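Local atomic coordinates of c-di-GMP synthase (Capnocytophaga granulosa, PDB entry 6WT9), a protein that synthesises the second messenger 3',3'-c-di-GMP from two molecules of GTP in a CBASS antiphage defence system. Residues Gly64-Lys68 with Glu79-Gln83; Ile98-Ser104 with Asp188-Trp194; Thr171-Ala175 with Ile214-Arg218. One frame throughout, in Å; residues are numbered along the deposited sequence.

The three contacts belong to one mixed beta-sheet of the nucleotidyltransferase fold. Contact 1 sets helix 54-71 on strand 78-83. That strand pairs with strand 98-104 of contact 2, and the centres of contacts 1 and 2 are about 8 Å apart. The backbone bond between Leu-101 N and Gln-81 O, 2.7 Å, is probably one of those joining them. Strand 185-194 passes the sheet on to strand 212-216 of contact 3, whose centre is about 11 Å from that of contact 2. Contacts 1 and 3 do not touch; their nearest atoms are about 6 Å apart. Asp-99 and Asp-188 of contact 2 probably mark the active-site end.

Contact 1: residues Gly64-Lys68 with Glu79-Gln83; sequences GEKVK and EYQYQ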
ATOM      1  N   GLY A  64     -12.840   4.122  -8.570  1.00 20.12           N
ATOM      2  CA  GLY A  64     -12.926   2.702  -8.858  1.00 21.60           C
ATOM      3  C   GLY A  64     -14.356   2.216  -8.976  1.00 24.99           C
ATOM      4  O   GLY A  64     -14.634   1.268  -9.715  1.00 23.55           O
ATOM      5  N   GLU A  65     -15.280   2.862  -8.261  1.00 25.26           N
ATOM      6  CA  GLU A  65     -16.683   2.469  -8.331  1.00 25.65           C
ATOM      7  C   GLU A  65     -17.288   2.832  -9.681  1.00 22.20           C
ATOM      8  O   GLU A  65     -18.111   2.083 -10.221  1.00 24.98           O
ATOM      9  CB  GLU A  65     -17.462   3.127  -7.192  1.00 33.73           C
ATOM     10  CG  GLU A  65     -18.845   2.546  -6.955  1.00 43.10           C
ATOM     11  CD  GLU A  65     -18.810   1.053  -6.701  1.00 53.05           C
ATOM     12  OE1 GLU A  65     -19.244   0.291  -7.590  1.00 57.64           O
ATOM     13  OE2 GLU A  65     -18.339   0.641  -5.620  1.00 52.76           O
ATOM     14  N   LYS A  66     -16.889   3.973 -10.246  1.00 19.40           N
ATOM     15  CA  LYS A  66     -17.378   4.351 -11.567  1.00 21.45           C
ATOM     16  C   LYS A  66     -16.833   3.421 -12.644  1.00 19.62           C
ATOM     17  O   LYS A  66     -17.540   3.097 -13.605  1.00 22.03           O
ATOM     18  CB  LYS A  66     -17.008   5.802 -11.872  1.00 22.93           C
ATOM     19  CG  LYS A  66     -17.755   6.826 -11.029  1.00 28.43           C
ATOM     20  CD  LYS A  66     -17.296   8.240 -11.358  1.00 35.86           C
ATOM     21  CE  LYS A  66     -18.030   9.275 -10.523  1.00 38.19           C
ATOM     22  NZ  LYS A  66     -19.492   9.272 -10.806  1.00 44.84           N
ATOM     23  N   VAL A  67     -15.577   2.989 -12.506  1.00 14.46           N
ATOM     24  CA  VAL A  67     -15.032   2.000 -13.434  1.00 15.52           C
ATOM     25  C   VAL A  67     -15.834   0.709 -13.357  1.00 17.06           C
ATOM     26  O   VAL A  67     -16.137   0.085 -14.382  1.00 17.90           O
ATOM     27  CB  VAL A  67     -13.538   1.758 -13.141  1.00 17.50           C
ATOM     28  CG1 VAL A  67     -12.989   0.659 -14.035  1.00 17.79           C
ATOM     29  CG2 VAL A  67     -12.751   3.040 -13.329  1.00 19.79           C
ATOM     30  N   LYS A  68     -16.208   0.301 -12.142  1.00 15.40           N
ATOM     31  CA  LYS A  68     -17.005  -0.910 -11.967  1.00 17.17           C
ATOM     32  C   LYS A  68     -18.340  -0.811 -12.697  1.00 19.53           C
ATOM     33  O   LYS A  68     -18.764  -1.765 -13.359  1.00 16.35           O
ATOM     34  CB  LYS A  68     -17.218  -1.170 -10.476  1.00 22.33           C
ATOM     35  CG  LYS A  68     -18.085  -2.372 -10.152  1.00 29.52           C
ATOM     36  CD  LYS A  68     -18.191  -2.565  -8.647  1.00 40.30           C
ATOM     37  CE  LYS A  68     -19.169  -3.673  -8.289  1.00 49.94           C
ATOM     38  NZ  LYS A  68     -19.275  -3.860  -6.814  1.00 57.70           N
ATOM     39  N   GLU A  79     -16.991 -10.969 -10.796  1.00 18.61           N
ATOM     40  CA  GLU A  79     -17.197 -10.259  -9.544  1.00 28.56           C
ATOM     41  C   GLU A  79     -16.065  -9.260  -9.359  1.00 25.68           C
ATOM     42  O   GLU A  79     -14.931  -9.494  -9.786  1.00 24.19           O
ATOM     43  CB  GLU A  79     -17.276 -11.216  -8.348  1.00 30.46           C
ATOM     44  CG  GLU A  79     -15.972 -11.894  -7.981  1.00 34.51           C
ATOM     45  CD  GLU A  79     -16.130 -12.825  -6.797  1.00 42.81           C
ATOM     46  OE1 GLU A  79     -16.731 -13.908  -6.966  1.00 45.40           O
ATOM     47  OE2 GLU A  79     -15.674 -12.465  -5.692  1.00 47.65           O
ATOM     48  N   TYR A  80     -16.386  -8.135  -8.730  1.00 17.76           N
ATOM     49  CA  TYR A  80     -15.476  -7.005  -8.623  1.00 17.67           C
ATOM     50  C   TYR A  80     -14.983  -6.866  -7.190  1.00 17.99           C
ATOM     51  O   TYR A  80     -15.790  -6.791  -6.259  1.00 19.39           O
ATOM     52  CB  TYR A  80     -16.161  -5.714  -9.076  1.00 19.24           C
ATOM     53  CG  TYR A  80     -16.690  -5.777 -10.489  1.00 17.78           C
ATOM     54  CD1 TYR A  80     -15.882  -5.444 -11.567  1.00 15.46           C
ATOM     55  CD2 TYR A  80     -17.999  -6.172 -10.745  1.00 20.45           C
ATOM     56  CE1 TYR A  80     -16.360  -5.503 -12.862  1.00 20.62           C
ATOM     57  CE2 TYR A  80     -18.485  -6.234 -12.038  1.00 18.20           C
ATOM     58  CZ  TYR A  80     -17.660  -5.897 -13.093  1.00 18.46           C
ATOM     59  OH  TYR A  80     -18.135  -5.954 -14.382  1.00 18.08           O
ATOM     60  N   GLN A  81     -13.663  -6.835  -7.022  1.00 15.80           N
ATOM     61  CA  GLN A  81     -13.030  -6.585  -5.737  1.00 17.50           C
ATOM     62  C   GLN A  81     -11.948  -5.530  -5.913  1.00 18.98           C
ATOM     63  O   GLN A  81     -11.570  -5.173  -7.032  1.00 17.69           O
ATOM     64  CB  GLN A  81     -12.429  -7.865  -5.135  1.00 18.12           C
ATOM     65  CG  GLN A  81     -13.437  -8.977  -4.887  1.00 26.07           C
ATOM     66  CD  GLN A  81     -14.569  -8.555  -3.971  1.00 31.56           C
ATOM     67  OE1 GLN A  81     -14.400  -7.696  -3.105  1.00 35.25           O
ATOM     68  NE2 GLN A  81     -15.735  -9.160  -4.162  1.00 34.57           N
ATOM     69  N   TYR A  82     -11.444  -5.030  -4.790  1.00 18.72           N
ATOM     70  CA  TYR A  82     -10.418  -4.002  -4.791  1.00 16.29           C
ATOM     71  C   TYR A  82      -9.180  -4.484  -4.050  1.00 16.00           C
ATOM     72  O   TYR A  82      -9.267  -5.241  -3.076  1.00 13.24           O
ATOM     73  CB  TYR A  82     -10.930  -2.702  -4.156  1.00 18.68           C
ATOM     74  CG  TYR A  82     -12.034  -2.037  -4.949  1.00 26.27           C
ATOM     75  CD1 TYR A  82     -13.368  -2.259  -4.639  1.00 30.82           C
ATOM     76  CD2 TYR A  82     -11.740  -1.195  -6.014  1.00 28.08           C
ATOM     77  CE1 TYR A  82     -14.379  -1.657  -5.362  1.00 35.51           C
ATOM     78  CE2 TYR A  82     -12.743  -0.588  -6.743  1.00 29.84           C
ATOM     79  CZ  TYR A  82     -14.060  -0.822  -6.413  1.00 36.51           C
ATOM     80  OH  TYR A  82     -15.063  -0.221  -7.136  1.00 40.45           O
ATOM     81  N   GLN A  83      -8.023  -4.042  -4.530  1.00 16.94           N
ATOM     82  CA  GLN A  83      -6.760  -4.238  -3.839  1.00 17.57           C
ATOM     83  C   GLN A  83      -5.971  -2.939  -3.915  1.00 18.85           C
ATOM     84  O   GLN A  83      -6.289  -2.047  -4.707  1.00 23.66           O
ATOM     85  CB  GLN A  83      -5.950  -5.397  -4.435  1.00 13.74           C
ATOM     86  CG  GLN A  83      -5.365  -5.096  -5.801  1.00 14.72           C
ATOM     87  CD  GLN A  83      -4.513  -6.228  -6.344  1.00 22.16           C
ATOM     88  OE1 GLN A  83      -4.303  -7.239  -5.677  1.00 27.01           O
ATOM     89  NE2 GLN A  83      -4.015  -6.059  -7.563  1.00 19.24           N
TER
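This contact belongs to the core of the nucleotidyltransferase fold, where helix 54-71 lies against the central sheet. Gly-64 and Lys-68 meet Tyr-82 and Tyr-80 of strand 78-83, with Glu-65 at the margin. The helix segment runs nearly antiparallel to the strand, and the two axes come within 10.2 Å. The tyrosines are two residues apart on the strand, so both rings reach toward the helix.

Tyr-82 lies against the helix backbone. Gly-64 has no side chain, and the ring comes in edge-on there. Tyr-82 CE2 is 3.9 Å from Gly-64 CA, which sits near the ring plane. The phenol oxygen Tyr-82 OH is 3.0 Å from Gly-64 O. That carbonyl oxygen also takes the helical hydrogen bond from Lys-68 N. Glu-65 bends at its second torsion and brings its carboxylate over to the same phenol. Glu-65 OE2 is 3.7 Å from Tyr-82 OH, and the carboxylate and ring planes are 74° apart. Tyr-82 also packs on Ile-98 and Leu-100 of strand 98-104. Val-67, on the same helix as Gly-64, touches Leu-100 too.

The aliphatic chain of Lys-68 packs on Tyr-80. Its CG is anti to the backbone N (chi1 177°), and the rest of the chain is extended. This carries the methylenes obliquely over one ring face, with CD and CE near Tyr-80 CB. Tyr-80 also touches Gln-72 and Leu-75 in the loop after the helix. Lys-68 CG makes a CH-pi contact with the Tyr-80 ring, 3.9 Å from its centroid and 21° off its normal. Farther along the chain, Lys-68 CE lies 3.7 Å from Tyr-80 CD2.

Contact 2: residues Ile98-Ser104 with Asp188-Trp194; sequences IDLLVIS and DIVIANW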
ATOM      1  N   ILE A  98      -6.156   3.261  -7.207  1.00 28.92           N
ATOM      2  CA  ILE A  98      -6.774   2.053  -6.679  1.00 22.56           C
ATOM      3  C   ILE A  98      -6.792   1.009  -7.784  1.00 24.67           C
ATOM      4  O   ILE A  98      -6.848   1.335  -8.974  1.00 26.60           O
ATOM      5  CB  ILE A  98      -8.198   2.333  -6.138  1.00 20.75           C
ATOM      6  CG1 ILE A  98      -8.727   1.143  -5.337  1.00 19.73           C
ATOM      7  CG2 ILE A  98      -9.148   2.685  -7.274  1.00 22.06           C
ATOM      8  CD1 ILE A  98      -9.970   1.460  -4.534  1.00 17.12           C
ATOM      9  N   ASP A  99      -6.719  -0.257  -7.387  1.00 26.43           N
ATOM     10  CA  ASP A  99      -6.749  -1.371  -8.323  1.00 30.15           C
ATOM     11  C   ASP A  99      -8.097  -2.069  -8.232  1.00 26.88           C
ATOM     12  O   ASP A  99      -8.555  -2.410  -7.135  1.00 27.03           O
ATOM     13  CB  ASP A  99      -5.614  -2.359  -8.047  1.00 40.25           C
ATOM     14  CG  ASP A  99      -4.264  -1.844  -8.511  1.00 48.91           C
ATOM     15  OD1 ASP A  99      -4.151  -0.634  -8.803  1.00 52.05           O
ATOM     16  OD2 ASP A  99      -3.314  -2.651  -8.591  1.00 51.16           O
ATOM     17  N   LEU A 100      -8.726  -2.274  -9.384  1.00 17.01           N
ATOM     18  CA  LEU A 100     -10.005  -2.959  -9.487  1.00 16.42           C
ATOM     19  C   LEU A 100      -9.765  -4.348 -10.058  1.00 16.29           C
ATOM     20  O   LEU A 100      -9.310  -4.481 -11.201  1.00 12.71           O
ATOM     21  CB  LEU A 100     -10.976  -2.175 -10.370  1.00 14.73           C
ATOM     22  CG  LEU A 100     -12.290  -2.886 -10.690  1.00 14.48           C
ATOM     23  CD1 LEU A 100     -13.118  -3.063  -9.429  1.00 21.02           C
ATOM     24  CD2 LEU A 100     -13.062  -2.127 -11.753  1.00 12.75           C
ATOM     25  N   LEU A 101     -10.063  -5.375  -9.266  1.00 16.06           N
ATOM     26  CA  LEU A 101      -9.905  -6.758  -9.696  1.00 16.57           C
ATOM     27  C   LEU A 101     -11.197  -7.257 -10.329  1.00 16.47           C
ATOM     28  O   LEU A 101     -12.280  -7.096  -9.756  1.00 15.78           O
ATOM     29  CB  LEU A 101      -9.514  -7.649  -8.516  1.00 21.93           C
ATOM     30  CG  LEU A 101      -8.077  -7.509  -8.011  1.00 19.66           C
ATOM     31  CD1 LEU A 101      -7.883  -8.287  -6.727  1.00 22.78           C
ATOM     32  CD2 LEU A 101      -7.107  -7.991  -9.070  1.00 21.28           C
ATOM     33  N   VAL A 102     -11.078  -7.854 -11.511  1.00 13.84           N
ATOM     34  CA  VAL A 102     -12.206  -8.439 -12.229  1.00 18.03           C
ATOM     35  C   VAL A 102     -11.997  -9.948 -12.213  1.00 16.70           C
ATOM     36  O   VAL A 102     -11.180 -10.482 -12.971  1.00 18.77           O
ATOM     37  CB  VAL A 102     -12.321  -7.900 -13.659  1.00 18.45           C
ATOM     38  CG1 VAL A 102     -13.561  -8.457 -14.336  1.00 12.42           C
ATOM     39  CG2 VAL A 102     -12.340  -6.375 -13.656  1.00  9.67           C
ATOM     40  N   ILE A 103     -12.732 -10.642 -11.349  1.00 15.90           N
ATOM     41  CA  ILE A 103     -12.505 -12.054 -11.068  1.00 15.92           C
ATOM     42  C   ILE A 103     -13.662 -12.861 -11.641  1.00 20.05           C
ATOM     43  O   ILE A 103     -14.830 -12.576 -11.348  1.00 18.60           O
ATOM     44  CB  ILE A 103     -12.352 -12.302  -9.558  1.00 15.10           C
ATOM     45  CG1 ILE A 103     -11.516 -11.188  -8.925  1.00 13.50           C
ATOM     46  CG2 ILE A 103     -11.710 -13.658  -9.300  1.00 12.72           C
ATOM     47  CD1 ILE A 103     -11.349 -11.317  -7.425  1.00 23.53           C
ATOM     48  N   SER A 104     -13.337 -13.870 -12.449  1.00 27.30           N
ATOM     49  CA  SER A 104     -14.358 -14.708 -13.061  1.00 38.09           C
ATOM     50  C   SER A 104     -14.977 -15.652 -12.038  1.00 52.74           C
ATOM     51  O   SER A 104     -14.283 -16.216 -11.188  1.00 58.49           O
ATOM     52  CB  SER A 104     -13.766 -15.516 -14.216  1.00 36.83           C
ATOM     53  OG  SER A 104     -13.425 -14.681 -15.307  1.00 41.48           O
ATOM     54  N   ASP A 188      -6.423   1.234 -11.898  1.00 15.50           N
ATOM     55  CA  ASP A 188      -5.889   0.093 -12.629  1.00 16.89           C
ATOM     56  C   ASP A 188      -6.889  -1.053 -12.565  1.00 17.19           C
ATOM     57  O   ASP A 188      -7.498  -1.302 -11.521  1.00 15.70           O
ATOM     58  CB  ASP A 188      -4.540  -0.349 -12.060  1.00 26.04           C
ATOM     59  CG  ASP A 188      -3.444   0.677 -12.291  1.00 44.47           C
ATOM     60  OD1 ASP A 188      -3.760   1.788 -12.766  1.00 50.18           O
ATOM     61  OD2 ASP A 188      -2.267   0.373 -12.002  1.00 53.34           O
ATOM     62  N   ILE A 189      -7.058  -1.746 -13.689  1.00 15.88           N
ATOM     63  CA  ILE A 189      -8.044  -2.813 -13.823  1.00 15.59           C
ATOM     64  C   ILE A 189      -7.300  -4.099 -14.150  1.00 14.10           C
ATOM     65  O   ILE A 189      -6.596  -4.173 -15.164  1.00 14.96           O
ATOM     66  CB  ILE A 189      -9.093  -2.491 -14.901  1.00 18.23           C
ATOM     67  CG1 ILE A 189      -9.907  -1.251 -14.517  1.00 18.80           C
ATOM     68  CG2 ILE A 189     -10.011  -3.682 -15.125  1.00 12.92           C
ATOM     69  CD1 ILE A 189      -9.327   0.061 -15.017  1.00  8.04           C
ATOM     70  N   VAL A 190      -7.466  -5.112 -13.303  1.00 14.37           N
ATOM     71  CA  VAL A 190      -6.737  -6.370 -13.412  1.00 16.57           C
ATOM     72  C   VAL A 190      -7.733  -7.501 -13.633  1.00 14.84           C
ATOM     73  O   VAL A 190      -8.753  -7.581 -12.941  1.00 20.44           O
ATOM     74  CB  VAL A 190      -5.880  -6.628 -12.159  1.00 18.53           C
ATOM     75  CG1 VAL A 190      -5.143  -7.948 -12.277  1.00 20.69           C
ATOM     76  CG2 VAL A 190      -4.902  -5.484 -11.941  1.00  9.40           C
ATOM     77  N   ILE A 191      -7.430  -8.375 -14.592  1.00 13.62           N
ATOM     78  CA  ILE A 191      -8.273  -9.514 -14.940  1.00  7.25           C
ATOM     79  C   ILE A 191      -7.702 -10.757 -14.273  1.00 13.37           C
ATOM     80  O   ILE A 191      -6.508 -11.048 -14.412  1.00 17.93           O
ATOM     81  CB  ILE A 191      -8.354  -9.696 -16.465  1.00 17.48           C
ATOM     82  CG1 ILE A 191      -8.787  -8.393 -17.142  1.00 17.42           C
ATOM     83  CG2 ILE A 191      -9.291 -10.836 -16.826  1.00 16.07           C
ATOM     84  CD1 ILE A 191     -10.121  -7.864 -16.663  1.00 18.68           C
ATOM     85  N   ALA A 192      -8.546 -11.499 -13.557  1.00  8.95           N
ATOM     86  CA  ALA A 192      -8.080 -12.656 -12.805  1.00 15.68           C
ATOM     87  C   ALA A 192      -9.211 -13.669 -12.663  1.00 21.01           C
ATOM     88  O   ALA A 192     -10.349 -13.430 -13.082  1.00 22.13           O
ATOM     89  CB  ALA A 192      -7.543 -12.234 -11.432  1.00  9.63           C
ATOM     90  N   ASN A 193      -8.880 -14.817 -12.073  1.00 22.41           N
ATOM     91  CA  ASN A 193      -9.861 -15.818 -11.678  1.00 22.88           C
ATOM     92  C   ASN A 193      -9.406 -16.461 -10.374  1.00 18.37           C
ATOM     93  O   ASN A 193      -8.264 -16.295  -9.939  1.00 19.67           O
ATOM     94  CB  ASN A 193     -10.068 -16.879 -12.769  1.00 33.93           C
ATOM     95  CG  ASN A 193      -8.878 -17.805 -12.920  1.00 45.14           C
ATOM     96  OD1 ASN A 193      -7.732 -17.405 -12.712  1.00 53.36           O
ATOM     97  ND2 ASN A 193      -9.144 -19.052 -13.288  1.00 47.30           N
ATOM     98  N   TRP A 194     -10.316 -17.200  -9.744  1.00 18.52           N
ATOM     99  CA  TRP A 194     -10.020 -17.859  -8.480  1.00 23.43           C
ATOM    100  C   TRP A 194      -9.190 -19.117  -8.705  1.00 25.31           C
ATOM    101  O   TRP A 194      -9.401 -19.855  -9.671  1.00 29.15           O
ATOM    102  CB  TRP A 194     -11.311 -18.224  -7.747  1.00 27.13           C
ATOM    103  CG  TRP A 194     -12.166 -17.051  -7.387  1.00 26.13           C
ATOM    104  CD1 TRP A 194     -13.352 -16.696  -7.959  1.00 25.68           C
ATOM    105  CD2 TRP A 194     -11.901 -16.076  -6.372  1.00 22.92           C
ATOM    106  NE1 TRP A 194     -13.843 -15.561  -7.363  1.00 23.75           N
ATOM    107  CE2 TRP A 194     -12.971 -15.161  -6.384  1.00 23.67           C
ATOM    108  CE3 TRP A 194     -10.865 -15.890  -5.453  1.00 26.61           C
ATOM    109  CZ2 TRP A 194     -13.034 -14.074  -5.515  1.00 24.58           C
ATOM    110  CZ3 TRP A 194     -10.929 -14.810  -4.589  1.00 31.24           C
ATOM    111  CH2 TRP A 194     -12.007 -13.917  -4.626  1.00 28.39           C
TER
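Asp-99 and Asp-188 are direct neighbours on two parallel strands. Their side chains point the same way from one face of the sheet. In both, CG is anti to the carbonyl carbon and beside the backbone N (chi1 -75° in Asp-99), which sends both carboxylates the same way; their planes are 24° apart. Asp-99 OD1 touches Asp-188 CB at 3.3 Å. It is 3.8 Å from Asp-188 OD2.

Six backbone hydrogen bonds tie the strands together. The bond from Leu-100 N to Asp-188 O is short, 2.6 Å, and nearly straight. Val-102 N to Val-190 O is also short, 2.7 Å. The last bond, from Ser-104 N to Ala-192 O, is longer and more bent.

Apolar side chains pack on both faces. On the face of the aspartates, Leu-101 CD2 lies alongside Val-190 CB at 3.6 Å. On the other face, Val-102 CB meets Ile-191 CD1 at 3.7 Å, and Val-102 also touches Ile-189. At the far end Ile-103 crosses Trp-194 at about a right angle. Ile-103 CG2 sits over the five-membered indole ring, 3.5 Å from its centroid and 13° off the normal.

The next shell holds this pair in place. Strand 78-83 bonds to the other side of strand 98-104. Helices 54-71 and 147-164 cover the Leu-100, Val-102 and Ile-189 face. Ser-104 OG hydrogen-bonds to Asp-149, and Trp-194 NE1 makes a weak hydrogen bond to Glu-79. Asp-188 OD1 forms a salt bridge with Lys-177.

In this fold, acidic residues on one core strand and a third on its neighbour hold the catalytic metals. The side-by-side carboxylates of Asp-99 and Asp-188 are consistent with that role.

Contact 3: residues Thr171-Ala175 with Ile214-Arg218; sequences THPKA and IYNKR
Pro-173 and Arg-218 cross at an angle. Pro-173 CB is 3.7 Å from Arg-218 CB, and Pro-173 CG lies over one face of the guanidinium, toward its rim. Lys-217 CB also meets Pro-173 CB, at 3.7 Å. The long extended chain of Lys-217 then leads away to a salt bridge with Glu-158.

Lys-174 comes to the guanidinium edge. Its chain bends at the third and fourth torsions, which places NZ in the guanidinium plane, 3.4 Å from Arg-218 NH2. NZ is also 3.0 Å from Asn-216 ND2. Both neighbours are donors, and the lysine is held by a salt bridge to Glu-223. Asn-216 OD1 instead accepts from Arg-218 NE at 3.2 Å, weakly from Arg-218 N, and from Ser-219 N.

The backbone link is one hydrogen bond, Lys-217 N to Pro-173 O, 2.8 Å and fairly straight at 164°. It joins two turns. Loop 171-175 connects antiparallel strands 167-169 and 176-180, and the turn that holds Lys-217 and Arg-218 leads from strand 212-216 into strand 221-226. The arrangement is that of the loops of two beta-hairpins of the mixed sheet meeting.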
ATOM      1  N   THR A 171      -1.584  -0.843 -22.815  1.00 37.60           N
ATOM      2  CA  THR A 171      -0.297  -1.355 -23.278  1.00 38.93           C
ATOM      3  C   THR A 171       0.211  -2.498 -22.407  1.00 38.24           C
ATOM      4  O   THR A 171       0.735  -3.488 -22.928  1.00 42.15           O
ATOM      5  CB  THR A 171       0.728  -0.221 -23.322  1.00 44.36           C
ATOM      6  OG1 THR A 171       0.336   0.740 -24.310  1.00 41.24           O
ATOM      7  CG2 THR A 171       2.115  -0.753 -23.657  1.00 54.48           C
ATOM      8  N   HIS A 172       0.067  -2.389 -21.091  1.00 37.42           N
ATOM      9  CA  HIS A 172       0.607  -3.420 -20.213  1.00 40.43           C
ATOM     10  C   HIS A 172      -0.290  -4.655 -20.242  1.00 35.96           C
ATOM     11  O   HIS A 172      -1.511  -4.526 -20.122  1.00 30.74           O
ATOM     12  CB  HIS A 172       0.740  -2.904 -18.785  1.00 49.51           C
ATOM     13  CG  HIS A 172       1.596  -3.767 -17.913  1.00 62.74           C
ATOM     14  ND1 HIS A 172       1.077  -4.734 -17.080  1.00 65.48           N
ATOM     15  CD2 HIS A 172       2.940  -3.816 -17.754  1.00 65.58           C
ATOM     16  CE1 HIS A 172       2.064  -5.337 -16.441  1.00 65.84           C
ATOM     17  NE2 HIS A 172       3.204  -4.799 -16.832  1.00 65.99           N
ATOM     18  N   PRO A 173       0.276  -5.853 -20.391  1.00 39.02           N
ATOM     19  CA  PRO A 173      -0.550  -7.060 -20.545  1.00 37.85           C
ATOM     20  C   PRO A 173      -1.153  -7.593 -19.255  1.00 31.16           C
ATOM     21  O   PRO A 173      -1.860  -8.606 -19.301  1.00 30.89           O
ATOM     22  CB  PRO A 173       0.444  -8.071 -21.137  1.00 42.19           C
ATOM     23  CG  PRO A 173       1.760  -7.649 -20.587  1.00 39.60           C
ATOM     24  CD  PRO A 173       1.715  -6.145 -20.520  1.00 39.38           C
ATOM     25  N   LYS A 174      -0.904  -6.963 -18.107  1.00 23.91           N
ATOM     26  CA  LYS A 174      -1.484  -7.419 -16.852  1.00 20.23           C
ATOM     27  C   LYS A 174      -2.516  -6.463 -16.271  1.00 19.72           C
ATOM     28  O   LYS A 174      -3.232  -6.852 -15.341  1.00 25.41           O
ATOM     29  CB  LYS A 174      -0.386  -7.665 -15.805  1.00 28.32           C
ATOM     30  CG  LYS A 174       0.383  -8.965 -15.986  1.00 34.92           C
ATOM     31  CD  LYS A 174       1.242  -9.260 -14.764  1.00 41.59           C
ATOM     32  CE  LYS A 174       2.728  -9.208 -15.089  1.00 45.65           C
ATOM     33  NZ  LYS A 174       3.164 -10.369 -15.914  1.00 46.22           N
ATOM     34  N   ALA A 175      -2.618  -5.239 -16.783  1.00 14.70           N
ATOM     35  CA  ALA A 175      -3.540  -4.278 -16.199  1.00 19.42           C
ATOM     36  C   ALA A 175      -3.894  -3.209 -17.221  1.00 20.10           C
ATOM     37  O   ALA A 175      -3.083  -2.856 -18.080  1.00 23.89           O
ATOM     38  CB  ALA A 175      -2.949  -3.627 -14.942  1.00 16.82           C
ATOM     39  N   ILE A 214      -3.619 -14.003 -11.788  1.00 21.76           N
ATOM     40  CA  ILE A 214      -3.720 -12.848 -12.670  1.00 22.57           C
ATOM     41  C   ILE A 214      -3.596 -13.301 -14.117  1.00 24.57           C
ATOM     42  O   ILE A 214      -2.734 -14.119 -14.457  1.00 28.21           O
ATOM     43  CB  ILE A 214      -2.640 -11.811 -12.318  1.00 25.30           C
ATOM     44  CG1 ILE A 214      -2.705 -11.461 -10.829  1.00 29.69           C
ATOM     45  CG2 ILE A 214      -2.787 -10.564 -13.181  1.00 15.73           C
ATOM     46  CD1 ILE A 214      -4.041 -10.912 -10.387  1.00 30.45           C
ATOM     47  N   TYR A 215      -4.458 -12.767 -14.978  1.00 26.81           N
ATOM     48  CA  TYR A 215      -4.384 -13.077 -16.397  1.00 22.41           C
ATOM     49  C   TYR A 215      -3.254 -12.287 -17.045  1.00 24.34           C
ATOM     50  O   TYR A 215      -3.120 -11.080 -16.824  1.00 25.99           O
ATOM     51  CB  TYR A 215      -5.706 -12.768 -17.093  1.00 21.95           C
ATOM     52  CG  TYR A 215      -5.624 -12.920 -18.594  1.00 22.46           C
ATOM     53  CD1 TYR A 215      -5.442 -14.168 -19.172  1.00 24.60           C
ATOM     54  CD2 TYR A 215      -5.720 -11.816 -19.431  1.00 23.15           C
ATOM     55  CE1 TYR A 215      -5.361 -14.315 -20.544  1.00 27.24           C
ATOM     56  CE2 TYR A 215      -5.642 -11.952 -20.804  1.00 23.97           C
ATOM     57  CZ  TYR A 215      -5.462 -13.205 -21.355  1.00 27.02           C
ATOM     58  OH  TYR A 215      -5.382 -13.353 -22.720  1.00 32.81           O
ATOM     59  N   ASN A 216      -2.447 -12.972 -17.847  1.00 23.55           N
ATOM     60  CA  ASN A 216      -1.318 -12.370 -18.547  1.00 27.23           C
ATOM     61  C   ASN A 216      -1.650 -12.342 -20.034  1.00 34.43           C
ATOM     62  O   ASN A 216      -1.628 -13.382 -20.701  1.00 35.28           O
ATOM     63  CB  ASN A 216      -0.035 -13.150 -18.274  1.00 25.82           C
ATOM     64  CG  ASN A 216       1.208 -12.403 -18.710  1.00 24.09           C
ATOM     65  OD1 ASN A 216       1.233 -11.774 -19.768  1.00 19.07           O
ATOM     66  ND2 ASN A 216       2.251 -12.465 -17.890  1.00 25.78           N
ATOM     67  N   LYS A 217      -1.960 -11.149 -20.548  1.00 27.07           N
ATOM     68  CA  LYS A 217      -2.301 -11.010 -21.960  1.00 25.83           C
ATOM     69  C   LYS A 217      -1.134 -11.392 -22.860  1.00 26.84           C
ATOM     70  O   LYS A 217      -1.342 -11.913 -23.962  1.00 27.87           O
ATOM     71  CB  LYS A 217      -2.749  -9.575 -22.241  1.00 29.60           C
ATOM     72  CG  LYS A 217      -3.167  -9.288 -23.673  1.00 24.71           C
ATOM     73  CD  LYS A 217      -3.505  -7.813 -23.839  1.00 23.82           C
ATOM     74  CE  LYS A 217      -3.954  -7.492 -25.252  1.00 29.05           C
ATOM     75  NZ  LYS A 217      -4.287  -6.048 -25.405  1.00 30.07           N
ATOM     76  N   ARG A 218       0.098 -11.157 -22.402  1.00 29.47           N
ATOM     77  CA  ARG A 218       1.266 -11.415 -23.236  1.00 38.39           C
ATOM     78  C   ARG A 218       1.477 -12.908 -23.460  1.00 39.62           C
ATOM     79  O   ARG A 218       1.778 -13.335 -24.581  1.00 35.17           O
ATOM     80  CB  ARG A 218       2.500 -10.775 -22.601  1.00 41.07           C
ATOM     81  CG  ARG A 218       3.831 -11.297 -23.106  1.00 46.78           C
ATOM     82  CD  ARG A 218       4.502 -12.149 -22.047  1.00 59.36           C
ATOM     83  NE  ARG A 218       4.304 -11.599 -20.708  1.00 65.66           N
ATOM     84  CZ  ARG A 218       5.051 -10.639 -20.174  1.00 69.93           C
ATOM     85  NH1 ARG A 218       6.054 -10.115 -20.864  1.00 73.05           N
ATOM     86  NH2 ARG A 218       4.793 -10.201 -18.949  1.00 71.13           N
TER